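Local atomic coordinates of RNA-dependent RNA Polymerase (Bombyx mori cytoplasmic polyhedrosis virus, PDB entry 6TZ0), a protein that catalyses RNA-templated RNA synthesis, transcribing the double-stranded RNA genome of the virus into plus strands and probably making the complementary minus strands. Residues 140-146 against 181-185; 147-151 against 787-791; 154-159 against 779-783; 752-757 against 836-842. One frame throughout, in Å; residues are numbered along the deposited sequence.

Interaction 1 (140-146 against 181-185); sequences SRFADLW and FPFYE
Ser140 lies at the margin of the contact, its OG 3.8 Å from Glu185 OE2 while it donates to Ala143 O across the bend of its own segment. Asp144, at the N-cap position of helix 145-160 but making no capping bond, brings OD1 obliquely up to Glu185 OE2, a close approach of two carboxylates that is not a hydrogen bond, their planes turned 63° apart. Glu185 runs out extended beyond CG, and its other oxygen, OE1, forms a salt bridge with Arg138. Leu145 follows, its CD1 meeting the rim of the Phe183 ring in plane, 3.6 Å from CE1. Trp146 then fills the middle of the contact. With CG of Trp146 anti to the carbonyl carbon (chi1 -62°), the indole lies against Phe181, giving a face-to-face stack with the five-membered ring, centroids 4.0 Å apart and planes at 22°. Leu145 CG backs the opposite indole face. The far rim, at CZ2, passes over one face of Phe183 near that ring's margin, 3.5 Å from CZ, and NE1 points to Phe183 O in a weak hydrogen bond of 3.4 Å. This aromatic cluster joins the helix start to strand 183-186, which carries the ATP-binding Tyr184. The contact is thus chiefly aromatic and apolar, while Arg138 probably offsets part of the negative charge that Asp144 and Glu185 bring together.

Interaction 2 (147-151 against 787-791); sequences RELCA and ICLRR
Arg147 and Arg791 bring their guanidinium groups together, NH1 of Arg147 standing 3.6 Å from NH2 of Arg791, with the planes 21° apart and the side chains crossing at about a right angle. Arg147 reaches there fully extended from CG to NE, whereas Arg791 bends at chi3 (50°) and lays its CD near both terminal nitrogens of Arg147. Both arginines bind ATP in a structure of this protein, and their gathered positive charge is consistent with an anionic ligand, which is not bound to this chain. Behind them the contact turns apolar: Ile787 CD1 sits 3.8 Å from Ala151 CA, and Cys788 SG touches both Arg147 O and Glu148 CG, 3.8 Å from Glu148 CG. Here a helix of the N-terminal region, 145-160, packs on the loop joining helix 774-786 to strand 791-795, bringing residues far apart in sequence together at what is probably one nucleotide site. Farther out, Arg40 places NH1 close to Arg147 NE, and the side chains of the ATP-binding Arg37 and Arg147 are about 7 Å apart. On another side of the helix, Glu148 OE2 accepts a hydrogen bond from Phe142 N, and beyond the loop Leu789 packs on Ala756 and Met757 of helix 754-766.

Interaction 3 (154-159 against 779-783); sequences ASLDVW and MLGFF
Ser155 OG turns back onto its own helix, hydrogen-bonding Val152 O and, weakly, Ala151 O, while Leu780 CD1 rests against it at 3.3 Å. Its position between the backbone N and the carbonyl carbon (chi1 67°) keeps the hydroxyl against those carbonyls. Phe783 lays one face toward the Ala154 carbonyl and the backbone of Ser155, its CD2 3.6 Å from Ser155 CA; Phe782 stands over the other face. The tip of the same ring, CZ, meets Val158 CG2 at 3.6 Å. Met779, bent at chi3 (-73°), brings SD into the plane of the Trp159 indole at its edge, 3.6 Å from CE3, a Met-aromatic contact; Val158 CG1 is also near this sulfur. The helices 154-159 and 779-783 cross at 129°, their axes 9.2 Å apart at closest approach. Trp159 additionally makes a cation-pi contact with Arg16. With the serine hydroxyl bonded within its own helix, the contact between the segments is carried by aliphatic, aromatic and sulfur packing.

Interaction 4 (752-757 against 836-842); sequences RLNLAM and WLFMPRG
Trp836 turns the edge of its indole to the other segment: Leu753 O lies in the ring plane, 3.4 Å from CH2, while Gly842 CA of its own segment rests on one face toward the rim. Leu753 CD2 joins the carbonyl at CH2, and Met757 CG comes up obliquely, 3.8 Å from CZ3. Bends at chi2 (-58°) and chi3 turn the methionine tip aside, so that CE reaches Leu837 CD2 at 3.8 Å. The Asn754 amide faces the carbonyls of Arg841 and Gly842, but as modelled its oxygen lies toward Gly842 O and its nitrogen is poorly angled to Arg841 O, so its orientation is doubtful. Both residues belong to a type II turn from Met839 to Gly842, closed by Gly842 N to Met839 O at 3.1 Å. Arg752, at the margin, forms a salt bridge with Asp915. The contact thus packs the start of helix 754-766 on a loop that follows strand 827-831; Ala905 and Leu908 of helix 902-911 touch Trp836, and Phe782 of helix 774-786 meets Leu837.

How the interactions relate
From the N terminus, interaction 1 closes a short, mostly helical loop, bringing strand 183-186 back to the start of helix 145-160. Farther along that helix, interactions 2 and then 3 close far longer loops, each over 600 residues, with 3 nested inside 2; both cross interaction 1. Interaction 4 opens after interaction 1 has closed and crosses 2 and 3, tying helix 754-766 to the loop at 836-842. Packing of Phe142 on Ala756 joins 1 and 4, and Phe782 with Phe838 joins 3 and 4. Interactions 2 and 3 join helix 145-160 to helix 774-786 and the loop after it; interactions 1 and 2 hold residues of the ATP site.

Interaction 1 (140-146 against 181-185)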
loop_
_atom_site.group_PDB
_atom_site.type_symbol
_atom_site.label_atom_id
_atom_site.label_comp_id
_atom_site.label_asym_id
_atom_site.label_seq_id
_atom_site.Cartn_x
_atom_site.Cartn_y
_atom_site.Cartn_z
ATOM N N SER A 140 -11.619 -17.677 11.034
ATOM C CA SER A 140 -13.040 -17.586 11.311
ATOM C C SER A 140 -13.399 -16.148 11.637
ATOM O O SER A 140 -12.655 -15.455 12.336
ATOM C CB SER A 140 -13.435 -18.510 12.449
ATOM O OG SER A 140 -12.832 -18.101 13.658
ATOM N N ARG A 141 -14.539 -15.704 11.124
ATOM C CA ARG A 141 -14.891 -14.302 11.253
ATOM C C ARG A 141 -15.646 -13.994 12.539
ATOM O O ARG A 141 -15.383 -12.968 13.173
ATOM C CB ARG A 141 -15.702 -13.857 10.034
ATOM C CG ARG A 141 -15.959 -12.361 9.993
ATOM C CD ARG A 141 -16.651 -11.944 8.724
ATOM N NE ARG A 141 -15.799 -12.066 7.552
ATOM C CZ ARG A 141 -14.992 -11.109 7.113
ATOM N NH1 ARG A 141 -14.927 -9.946 7.738
ATOM N NH2 ARG A 141 -14.257 -11.314 6.035
ATOM N N PHE A 142 -16.561 -14.859 12.964
ATOM C CA PHE A 142 -17.459 -14.490 14.048
ATOM C C PHE A 142 -17.308 -15.355 15.288
ATOM O O PHE A 142 -17.305 -14.829 16.407
ATOM C CB PHE A 142 -18.909 -14.532 13.559
ATOM C CG PHE A 142 -19.197 -13.558 12.465
ATOM C CD1 PHE A 142 -19.219 -12.199 12.722
ATOM C CD2 PHE A 142 -19.474 -13.996 11.186
ATOM C CE1 PHE A 142 -19.494 -11.297 11.722
ATOM C CE2 PHE A 142 -19.755 -13.096 10.185
ATOM C CZ PHE A 142 -19.766 -11.747 10.456
ATOM N N ALA A 143 -17.185 -16.664 15.131
ATOM C CA ALA A 143 -17.168 -17.572 16.267
ATOM C C ALA A 143 -16.262 -18.738 15.904
ATOM O O ALA A 143 -15.428 -18.627 15.002
ATOM C CB ALA A 143 -18.594 -18.017 16.628
ATOM N N ASP A 144 -16.405 -19.848 16.616
ATOM C CA ASP A 144 -15.731 -21.068 16.215
ATOM C C ASP A 144 -16.306 -21.580 14.898
ATOM O O ASP A 144 -17.405 -21.209 14.483
ATOM C CB ASP A 144 -15.859 -22.132 17.302
ATOM C CG ASP A 144 -15.086 -21.773 18.556
ATOM O OD1 ASP A 144 -14.066 -21.058 18.444
ATOM O OD2 ASP A 144 -15.492 -22.205 19.656
ATOM N N LEU A 145 -15.542 -22.450 14.241
ATOM C CA LEU A 145 -15.908 -22.903 12.905
ATOM C C LEU A 145 -17.102 -23.851 12.927
ATOM O O LEU A 145 -17.891 -23.877 11.971
ATOM C CB LEU A 145 -14.699 -23.558 12.233
ATOM C CG LEU A 145 -14.189 -24.962 12.572
ATOM C CD1 LEU A 145 -13.214 -25.385 11.504
ATOM C CD2 LEU A 145 -13.516 -25.050 13.925
ATOM N N TRP A 146 -17.275 -24.607 14.012
ATOM C CA TRP A 146 -18.427 -25.493 14.083
ATOM C C TRP A 146 -19.708 -24.712 14.324
ATOM O O TRP A 146 -20.769 -25.126 13.860
ATOM C CB TRP A 146 -18.234 -26.555 15.164
ATOM C CG TRP A 146 -17.066 -27.456 14.910
ATOM C CD1 TRP A 146 -15.887 -27.470 15.586
ATOM C CD2 TRP A 146 -16.935 -28.417 13.859
ATOM N NE1 TRP A 146 -15.043 -28.409 15.049
ATOM C CE2 TRP A 146 -15.664 -29.004 13.986
ATOM C CE3 TRP A 146 -17.779 -28.857 12.839
ATOM C CZ2 TRP A 146 -15.215 -29.997 13.127
ATOM C CZ3 TRP A 146 -17.332 -29.836 11.991
ATOM C CH2 TRP A 146 -16.065 -30.400 12.140
ATOM N N PHE A 181 -15.940 -33.982 17.853
ATOM C CA PHE A 181 -15.438 -33.388 16.630
ATOM C C PHE A 181 -13.989 -33.823 16.408
ATOM O O PHE A 181 -13.252 -34.046 17.370
ATOM C CB PHE A 181 -15.529 -31.865 16.696
ATOM C CG PHE A 181 -16.936 -31.336 16.755
ATOM C CD1 PHE A 181 -17.751 -31.363 15.638
ATOM C CD2 PHE A 181 -17.421 -30.760 17.915
ATOM C CE1 PHE A 181 -19.037 -30.859 15.684
ATOM C CE2 PHE A 181 -18.704 -30.253 17.968
ATOM C CZ PHE A 181 -19.512 -30.303 16.851
ATOM N N PRO A 182 -13.563 -33.975 15.147
ATOM C CA PRO A 182 -12.194 -34.458 14.886
ATOM C C PRO A 182 -11.105 -33.473 15.266
ATOM O O PRO A 182 -9.937 -33.871 15.351
ATOM C CB PRO A 182 -12.193 -34.708 13.373
ATOM C CG PRO A 182 -13.619 -34.848 13.007
ATOM C CD PRO A 182 -14.359 -33.924 13.912
ATOM N N PHE A 183 -11.449 -32.215 15.497
ATOM C CA PHE A 183 -10.503 -31.179 15.873
ATOM C C PHE A 183 -11.287 -30.063 16.542
ATOM O O PHE A 183 -12.519 -30.058 16.537
ATOM C CB PHE A 183 -9.709 -30.671 14.659
ATOM C CG PHE A 183 -10.570 -30.275 13.492
ATOM C CD1 PHE A 183 -11.110 -29.004 13.396
ATOM C CD2 PHE A 183 -10.842 -31.183 12.486
ATOM C CE1 PHE A 183 -11.906 -28.657 12.337
ATOM C CE2 PHE A 183 -11.639 -30.833 11.424
ATOM C CZ PHE A 183 -12.172 -29.573 11.353
ATOM N N TYR A 184 -10.555 -29.111 17.105
ATOM C CA TYR A 184 -11.153 -27.908 17.668
ATOM C C TYR A 184 -10.070 -26.845 17.740
ATOM O O TYR A 184 -8.881 -27.134 17.600
ATOM C CB TYR A 184 -11.777 -28.169 19.045
ATOM C CG TYR A 184 -10.800 -28.552 20.134
ATOM C CD1 TYR A 184 -10.378 -29.869 20.286
ATOM C CD2 TYR A 184 -10.340 -27.608 21.040
ATOM C CE1 TYR A 184 -9.499 -30.223 21.277
ATOM C CE2 TYR A 184 -9.460 -27.952 22.038
ATOM C CZ TYR A 184 -9.044 -29.261 22.154
ATOM O OH TYR A 184 -8.168 -29.609 23.153
ATOM N N GLU A 185 -10.492 -25.612 17.970
ATOM C CA GLU A 185 -9.566 -24.509 18.137
ATOM C C GLU A 185 -9.717 -23.916 19.529
ATOM O O GLU A 185 -10.781 -24.000 20.146
ATOM C CB GLU A 185 -9.784 -23.427 17.073
ATOM C CG GLU A 185 -11.139 -22.755 17.109
ATOM C CD GLU A 185 -11.294 -21.732 16.005
ATOM O OE1 GLU A 185 -10.336 -21.556 15.230
ATOM O OE2 GLU A 185 -12.370 -21.106 15.904
#

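Interaction 2 (147-151 against 787-791)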
loop_
_atom_site.group_PDB
_atom_site.type_symbol
_atom_site.label_atom_id
_atom_site.label_comp_id
_atom_site.label_asym_id
_atom_site.label_seq_id
_atom_site.Cartn_x
_atom_site.Cartn_y
_atom_site.Cartn_z
ATOM N N ARG A 147 -19.624 -23.561 14.990
ATOM C CA ARG A 147 -20.799 -22.712 15.154
ATOM C C ARG A 147 -21.211 -22.075 13.834
ATOM O O ARG A 147 -22.406 -21.925 13.555
ATOM C CB ARG A 147 -20.517 -21.642 16.200
ATOM C CG ARG A 147 -20.327 -22.209 17.576
ATOM C CD ARG A 147 -20.034 -21.130 18.577
ATOM N NE ARG A 147 -19.787 -21.695 19.893
ATOM C CZ ARG A 147 -19.416 -20.986 20.949
ATOM N NH1 ARG A 147 -19.214 -21.588 22.112
ATOM N NH2 ARG A 147 -19.243 -19.676 20.842
ATOM N N GLU A 148 -20.233 -21.719 12.999
ATOM C CA GLU A 148 -20.542 -21.178 11.682
ATOM C C GLU A 148 -21.143 -22.242 10.774
ATOM O O GLU A 148 -22.089 -21.963 10.019
ATOM C CB GLU A 148 -19.283 -20.574 11.067
ATOM C CG GLU A 148 -18.748 -19.388 11.851
ATOM C CD GLU A 148 -17.526 -18.766 11.218
ATOM O OE1 GLU A 148 -17.021 -19.319 10.224
ATOM O OE2 GLU A 148 -17.066 -17.723 11.717
ATOM N N LEU A 149 -20.634 -23.477 10.857
ATOM C CA LEU A 149 -21.241 -24.567 10.102
ATOM C C LEU A 149 -22.647 -24.884 10.614
ATOM O O LEU A 149 -23.544 -25.195 9.819
ATOM C CB LEU A 149 -20.338 -25.801 10.156
ATOM C CG LEU A 149 -20.764 -26.987 9.290
ATOM C CD1 LEU A 149 -20.767 -26.596 7.831
ATOM C CD2 LEU A 149 -19.868 -28.179 9.509
ATOM N N CYS A 150 -22.865 -24.770 11.931
ATOM C CA CYS A 150 -24.205 -24.922 12.493
ATOM C C CYS A 150 -25.149 -23.839 11.996
ATOM O O CYS A 150 -26.328 -24.111 11.750
ATOM C CB CYS A 150 -24.162 -24.909 14.022
ATOM S SG CYS A 150 -23.553 -26.408 14.799
ATOM N N ALA A 151 -24.645 -22.614 11.818
ATOM C CA ALA A 151 -25.476 -21.533 11.291
ATOM C C ALA A 151 -25.894 -21.799 9.851
ATOM O O ALA A 151 -27.069 -21.612 9.498
ATOM C CB ALA A 151 -24.738 -20.203 11.400
ATOM N N ILE A 787 -26.812 -17.683 16.164
ATOM C CA ILE A 787 -25.947 -18.707 16.730
ATOM C C ILE A 787 -24.537 -18.206 17.057
ATOM O O ILE A 787 -24.068 -18.343 18.183
ATOM C CB ILE A 787 -25.882 -19.929 15.796
ATOM C CG1 ILE A 787 -27.229 -20.650 15.795
ATOM C CG2 ILE A 787 -24.769 -20.872 16.211
ATOM C CD1 ILE A 787 -27.471 -21.497 14.568
ATOM N N CYS A 788 -23.879 -17.613 16.070
ATOM C CA CYS A 788 -22.515 -17.101 16.218
ATOM C C CYS A 788 -22.274 -15.922 17.163
ATOM O O CYS A 788 -21.276 -15.899 17.876
ATOM C CB CYS A 788 -21.919 -16.790 14.843
ATOM S SG CYS A 788 -21.873 -18.217 13.741
ATOM N N LEU A 789 -23.166 -14.942 17.155
ATOM C CA LEU A 789 -22.998 -13.744 17.980
ATOM C C LEU A 789 -23.824 -13.685 19.268
ATOM O O LEU A 789 -23.908 -12.635 19.897
ATOM C CB LEU A 789 -23.273 -12.492 17.143
ATOM C CG LEU A 789 -22.563 -12.385 15.793
ATOM C CD1 LEU A 789 -23.132 -11.226 14.994
ATOM C CD2 LEU A 789 -21.066 -12.208 15.979
ATOM N N ARG A 790 -24.435 -14.796 19.658
ATOM C CA ARG A 790 -25.300 -14.815 20.839
ATOM C C ARG A 790 -24.698 -15.066 22.231
ATOM O O ARG A 790 -25.423 -15.007 23.221
ATOM C CB ARG A 790 -26.455 -15.788 20.600
ATOM C CG ARG A 790 -27.643 -15.564 21.513
ATOM C CD ARG A 790 -28.875 -16.257 20.970
ATOM N NE ARG A 790 -30.011 -16.110 21.866
ATOM C CZ ARG A 790 -31.203 -16.644 21.643
ATOM N NH1 ARG A 790 -31.410 -17.359 20.549
ATOM N NH2 ARG A 790 -32.186 -16.464 22.510
ATOM N N ARG A 791 -23.398 -15.327 22.331
ATOM C CA ARG A 791 -22.806 -15.627 23.641
ATOM C C ARG A 791 -21.929 -14.548 24.272
ATOM O O ARG A 791 -21.008 -14.033 23.646
ATOM C CB ARG A 791 -21.994 -16.917 23.564
ATOM C CG ARG A 791 -22.813 -18.163 23.306
ATOM C CD ARG A 791 -22.027 -19.388 23.730
ATOM N NE ARG A 791 -21.506 -19.227 25.082
ATOM C CZ ARG A 791 -20.992 -20.214 25.806
ATOM N NH1 ARG A 791 -20.546 -19.975 27.029
ATOM N NH2 ARG A 791 -20.928 -21.440 25.307
#

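Interaction 3 (154-159 against 779-783)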
loop_
_atom_site.group_PDB
_atom_site.type_symbol
_atom_site.label_atom_id
_atom_site.label_comp_id
_atom_site.label_asym_id
_atom_site.label_seq_id
_atom_site.Cartn_x
_atom_site.Cartn_y
_atom_site.Cartn_z
ATOM N N ALA A 154 -28.369 -24.819 9.850
ATOM C CA ALA A 154 -29.645 -24.397 10.421
ATOM C C ALA A 154 -30.451 -23.552 9.446
ATOM O O ALA A 154 -31.674 -23.722 9.331
ATOM C CB ALA A 154 -29.401 -23.612 11.703
ATOM N N SER A 155 -29.777 -22.646 8.728
ATOM C CA SER A 155 -30.463 -21.829 7.733
ATOM C C SER A 155 -31.008 -22.678 6.594
ATOM O O SER A 155 -32.149 -22.476 6.155
ATOM C CB SER A 155 -29.516 -20.764 7.194
ATOM O OG SER A 155 -28.484 -21.373 6.449
ATOM N N LEU A 156 -30.216 -23.650 6.121
ATOM C CA LEU A 156 -30.682 -24.543 5.061
ATOM C C LEU A 156 -31.858 -25.403 5.515
ATOM O O LEU A 156 -32.791 -25.646 4.737
ATOM C CB LEU A 156 -29.531 -25.421 4.585
ATOM C CG LEU A 156 -28.418 -24.839 3.729
ATOM C CD1 LEU A 156 -27.219 -25.725 3.812
ATOM C CD2 LEU A 156 -28.885 -24.811 2.301
ATOM N N ASP A 157 -31.839 -25.853 6.775
ATOM C CA ASP A 157 -32.929 -26.678 7.293
ATOM C C ASP A 157 -34.222 -25.887 7.406
ATOM O O ASP A 157 -35.295 -26.388 7.058
ATOM C CB ASP A 157 -32.571 -27.260 8.658
ATOM C CG ASP A 157 -31.512 -28.321 8.580
ATOM O OD1 ASP A 157 -31.361 -28.936 7.510
ATOM O OD2 ASP A 157 -30.852 -28.563 9.608
ATOM N N VAL A 158 -34.144 -24.652 7.903
ATOM C CA VAL A 158 -35.361 -23.864 8.078
ATOM C C VAL A 158 -35.901 -23.399 6.727
ATOM O O VAL A 158 -37.121 -23.337 6.524
ATOM C CB VAL A 158 -35.097 -22.703 9.053
ATOM C CG1 VAL A 158 -36.281 -21.765 9.168
ATOM C CG2 VAL A 158 -34.796 -23.274 10.407
ATOM N N TRP A 159 -35.017 -23.132 5.761
ATOM C CA TRP A 159 -35.500 -22.728 4.444
ATOM C C TRP A 159 -36.164 -23.889 3.711
ATOM O O TRP A 159 -37.286 -23.751 3.213
ATOM C CB TRP A 159 -34.365 -22.165 3.598
ATOM C CG TRP A 159 -34.833 -21.573 2.291
ATOM C CD1 TRP A 159 -34.948 -22.218 1.097
ATOM C CD2 TRP A 159 -35.199 -20.211 2.045
ATOM N NE1 TRP A 159 -35.398 -21.357 0.135
ATOM C CE2 TRP A 159 -35.555 -20.116 0.689
ATOM C CE3 TRP A 159 -35.275 -19.067 2.842
ATOM C CZ2 TRP A 159 -35.977 -18.925 0.113
ATOM C CZ3 TRP A 159 -35.692 -17.890 2.269
ATOM C CH2 TRP A 159 -36.036 -17.825 0.919
ATOM N N MET A 779 -32.075 -14.846 5.643
ATOM C CA MET A 779 -32.214 -15.922 6.622
ATOM C C MET A 779 -30.856 -16.413 7.116
ATOM O O MET A 779 -30.691 -16.719 8.305
ATOM C CB MET A 779 -33.023 -17.073 6.029
ATOM C CG MET A 779 -33.357 -18.156 7.029
ATOM S SD MET A 779 -34.481 -19.388 6.380
ATOM C CE MET A 779 -35.993 -18.439 6.365
ATOM N N LEU A 780 -29.866 -16.458 6.222
ATOM C CA LEU A 780 -28.523 -16.882 6.597
ATOM C C LEU A 780 -27.876 -15.895 7.561
ATOM O O LEU A 780 -27.236 -16.303 8.539
ATOM C CB LEU A 780 -27.674 -17.042 5.341
ATOM C CG LEU A 780 -26.256 -17.558 5.506
ATOM C CD1 LEU A 780 -26.290 -18.944 6.091
ATOM C CD2 LEU A 780 -25.594 -17.574 4.165
ATOM N N GLY A 781 -28.049 -14.596 7.314
ATOM C CA GLY A 781 -27.558 -13.603 8.254
ATOM C C GLY A 781 -28.281 -13.618 9.588
ATOM O O GLY A 781 -27.660 -13.387 10.633
ATOM N N PHE A 782 -29.590 -13.899 9.577
ATOM C CA PHE A 782 -30.327 -14.050 10.830
ATOM C C PHE A 782 -29.807 -15.218 11.653
ATOM O O PHE A 782 -29.660 -15.105 12.872
ATOM C CB PHE A 782 -31.819 -14.231 10.559
ATOM C CG PHE A 782 -32.615 -14.602 11.782
ATOM C CD1 PHE A 782 -32.864 -13.675 12.777
ATOM C CD2 PHE A 782 -33.125 -15.883 11.924
ATOM C CE1 PHE A 782 -33.598 -14.025 13.896
ATOM C CE2 PHE A 782 -33.854 -16.234 13.035
ATOM C CZ PHE A 782 -34.092 -15.304 14.022
ATOM N N PHE A 783 -29.503 -16.345 11.008
ATOM C CA PHE A 783 -29.010 -17.475 11.790
ATOM C C PHE A 783 -27.556 -17.314 12.206
ATOM O O PHE A 783 -27.167 -17.829 13.262
ATOM C CB PHE A 783 -29.216 -18.786 11.049
ATOM C CG PHE A 783 -30.604 -19.304 11.164
ATOM C CD1 PHE A 783 -31.052 -19.805 12.368
ATOM C CD2 PHE A 783 -31.457 -19.304 10.082
ATOM C CE1 PHE A 783 -32.327 -20.281 12.498
ATOM C CE2 PHE A 783 -32.733 -19.789 10.207
ATOM C CZ PHE A 783 -33.165 -20.273 11.418
#

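Interaction 4 (752-757 against 836-842)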
loop_
_atom_site.group_PDB
_atom_site.type_symbol
_atom_site.label_atom_id
_atom_site.label_comp_id
_atom_site.label_asym_id
_atom_site.label_seq_id
_atom_site.Cartn_x
_atom_site.Cartn_y
_atom_site.Cartn_z
ATOM N N ARG A 752 -16.786 -6.414 21.288
ATOM C CA ARG A 752 -17.856 -5.431 21.430
ATOM C C ARG A 752 -19.194 -5.967 20.928
ATOM O O ARG A 752 -20.237 -5.697 21.537
ATOM C CB ARG A 752 -17.474 -4.145 20.699
ATOM C CG ARG A 752 -18.485 -3.028 20.838
ATOM C CD ARG A 752 -18.508 -2.459 22.241
ATOM N NE ARG A 752 -19.543 -1.438 22.375
ATOM C CZ ARG A 752 -19.372 -0.151 22.086
ATOM N NH1 ARG A 752 -18.203 0.283 21.636
ATOM N NH2 ARG A 752 -20.376 0.702 22.240
ATOM N N LEU A 753 -19.188 -6.648 19.774
ATOM C CA LEU A 753 -20.271 -7.471 19.219
ATOM C C LEU A 753 -21.452 -6.647 18.690
ATOM O O LEU A 753 -22.338 -7.180 18.015
ATOM C CB LEU A 753 -20.709 -8.526 20.254
ATOM C CG LEU A 753 -21.677 -9.681 20.002
ATOM C CD1 LEU A 753 -21.230 -10.885 20.777
ATOM C CD2 LEU A 753 -23.055 -9.297 20.473
ATOM N N ASN A 754 -21.450 -5.340 18.948
ATOM C CA ASN A 754 -22.195 -4.410 18.107
ATOM C C ASN A 754 -21.423 -4.150 16.820
ATOM O O ASN A 754 -22.009 -4.074 15.731
ATOM C CB ASN A 754 -22.431 -3.111 18.877
ATOM C CG ASN A 754 -23.404 -2.178 18.189
ATOM O OD1 ASN A 754 -24.004 -2.509 17.168
ATOM N ND2 ASN A 754 -23.547 -0.982 18.741
ATOM N N LEU A 755 -20.099 -4.029 16.936
ATOM C CA LEU A 755 -19.203 -3.967 15.790
ATOM C C LEU A 755 -19.277 -5.220 14.927
ATOM O O LEU A 755 -19.137 -5.121 13.704
ATOM C CB LEU A 755 -17.764 -3.762 16.266
ATOM C CG LEU A 755 -17.169 -2.363 16.470
ATOM C CD1 LEU A 755 -17.057 -1.648 15.136
ATOM C CD2 LEU A 755 -17.944 -1.515 17.464
ATOM N N ALA A 756 -19.507 -6.387 15.535
ATOM C CA ALA A 756 -19.656 -7.617 14.766
ATOM C C ALA A 756 -20.918 -7.591 13.917
ATOM O O ALA A 756 -20.900 -8.016 12.756
ATOM C CB ALA A 756 -19.676 -8.820 15.702
ATOM N N MET A 757 -22.019 -7.086 14.474
ATOM C CA MET A 757 -23.234 -6.948 13.683
ATOM C C MET A 757 -23.094 -5.879 12.616
ATOM O O MET A 757 -23.677 -6.016 11.538
ATOM C CB MET A 757 -24.429 -6.641 14.576
ATOM C CG MET A 757 -24.920 -7.830 15.344
ATOM S SD MET A 757 -25.382 -9.156 14.221
ATOM C CE MET A 757 -26.835 -8.456 13.453
ATOM N N TRP A 836 -32.597 -8.460 20.371
ATOM C CA TRP A 836 -31.461 -7.551 20.285
ATOM C C TRP A 836 -30.977 -7.382 18.850
ATOM O O TRP A 836 -30.354 -6.366 18.524
ATOM C CB TRP A 836 -30.323 -8.068 21.163
ATOM C CG TRP A 836 -29.153 -7.162 21.207
ATOM C CD1 TRP A 836 -29.025 -6.020 21.935
ATOM C CD2 TRP A 836 -27.977 -7.263 20.407
ATOM N NE1 TRP A 836 -27.815 -5.431 21.679
ATOM C CE2 TRP A 836 -27.155 -6.173 20.735
ATOM C CE3 TRP A 836 -27.536 -8.176 19.448
ATOM C CZ2 TRP A 836 -25.914 -5.976 20.147
ATOM C CZ3 TRP A 836 -26.307 -7.983 18.871
ATOM C CH2 TRP A 836 -25.508 -6.893 19.220
ATOM N N LEU A 837 -31.264 -8.352 17.978
ATOM C CA LEU A 837 -30.851 -8.272 16.582
ATOM C C LEU A 837 -31.538 -7.150 15.817
ATOM O O LEU A 837 -31.030 -6.729 14.777
ATOM C CB LEU A 837 -31.131 -9.594 15.870
ATOM C CG LEU A 837 -30.289 -10.805 16.250
ATOM C CD1 LEU A 837 -30.830 -12.055 15.587
ATOM C CD2 LEU A 837 -28.864 -10.571 15.829
ATOM N N PHE A 838 -32.663 -6.638 16.303
ATOM C CA PHE A 838 -33.484 -5.754 15.494
ATOM C C PHE A 838 -33.605 -4.365 16.099
ATOM O O PHE A 838 -34.574 -3.657 15.816
ATOM C CB PHE A 838 -34.864 -6.379 15.312
ATOM C CG PHE A 838 -34.813 -7.820 14.909
ATOM C CD1 PHE A 838 -34.420 -8.192 13.640
ATOM C CD2 PHE A 838 -35.176 -8.807 15.805
ATOM C CE1 PHE A 838 -34.374 -9.525 13.279
ATOM C CE2 PHE A 838 -35.139 -10.138 15.446
ATOM C CZ PHE A 838 -34.741 -10.495 14.180
ATOM N N MET A 839 -32.644 -3.951 16.906
ATOM C CA MET A 839 -32.808 -2.769 17.729
ATOM C C MET A 839 -31.884 -1.633 17.320
ATOM O O MET A 839 -30.853 -1.856 16.679
ATOM C CB MET A 839 -32.583 -3.130 19.203
ATOM C CG MET A 839 -33.769 -3.831 19.839
ATOM S SD MET A 839 -35.200 -2.742 20.038
ATOM C CE MET A 839 -36.271 -3.207 18.677
ATOM N N PRO A 840 -32.260 -0.388 17.628
ATOM C CA PRO A 840 -31.312 0.723 17.493
ATOM C C PRO A 840 -30.138 0.535 18.435
ATOM O O PRO A 840 -30.318 0.266 19.626
ATOM C CB PRO A 840 -32.149 1.948 17.875
ATOM C CG PRO A 840 -33.527 1.543 17.637
ATOM C CD PRO A 840 -33.608 0.094 17.961
ATOM N N ARG A 841 -28.932 0.633 17.871
ATOM C CA ARG A 841 -27.640 0.348 18.492
ATOM C C ARG A 841 -27.508 -1.100 18.952
ATOM O O ARG A 841 -26.591 -1.419 19.713
ATOM C CB ARG A 841 -27.337 1.300 19.657
ATOM C CG ARG A 841 -27.200 2.746 19.237
ATOM C CD ARG A 841 -27.031 3.656 20.434
ATOM N NE ARG A 841 -25.796 3.383 21.158
ATOM C CZ ARG A 841 -24.624 3.933 20.867
ATOM N NH1 ARG A 841 -23.551 3.627 21.583
ATOM N NH2 ARG A 841 -24.522 4.790 19.859
ATOM N N GLY A 842 -28.379 -1.990 18.490
ATOM C CA GLY A 842 -28.266 -3.400 18.773
ATOM C C GLY A 842 -27.722 -4.122 17.565
ATOM O O GLY A 842 -26.566 -3.921 17.192
#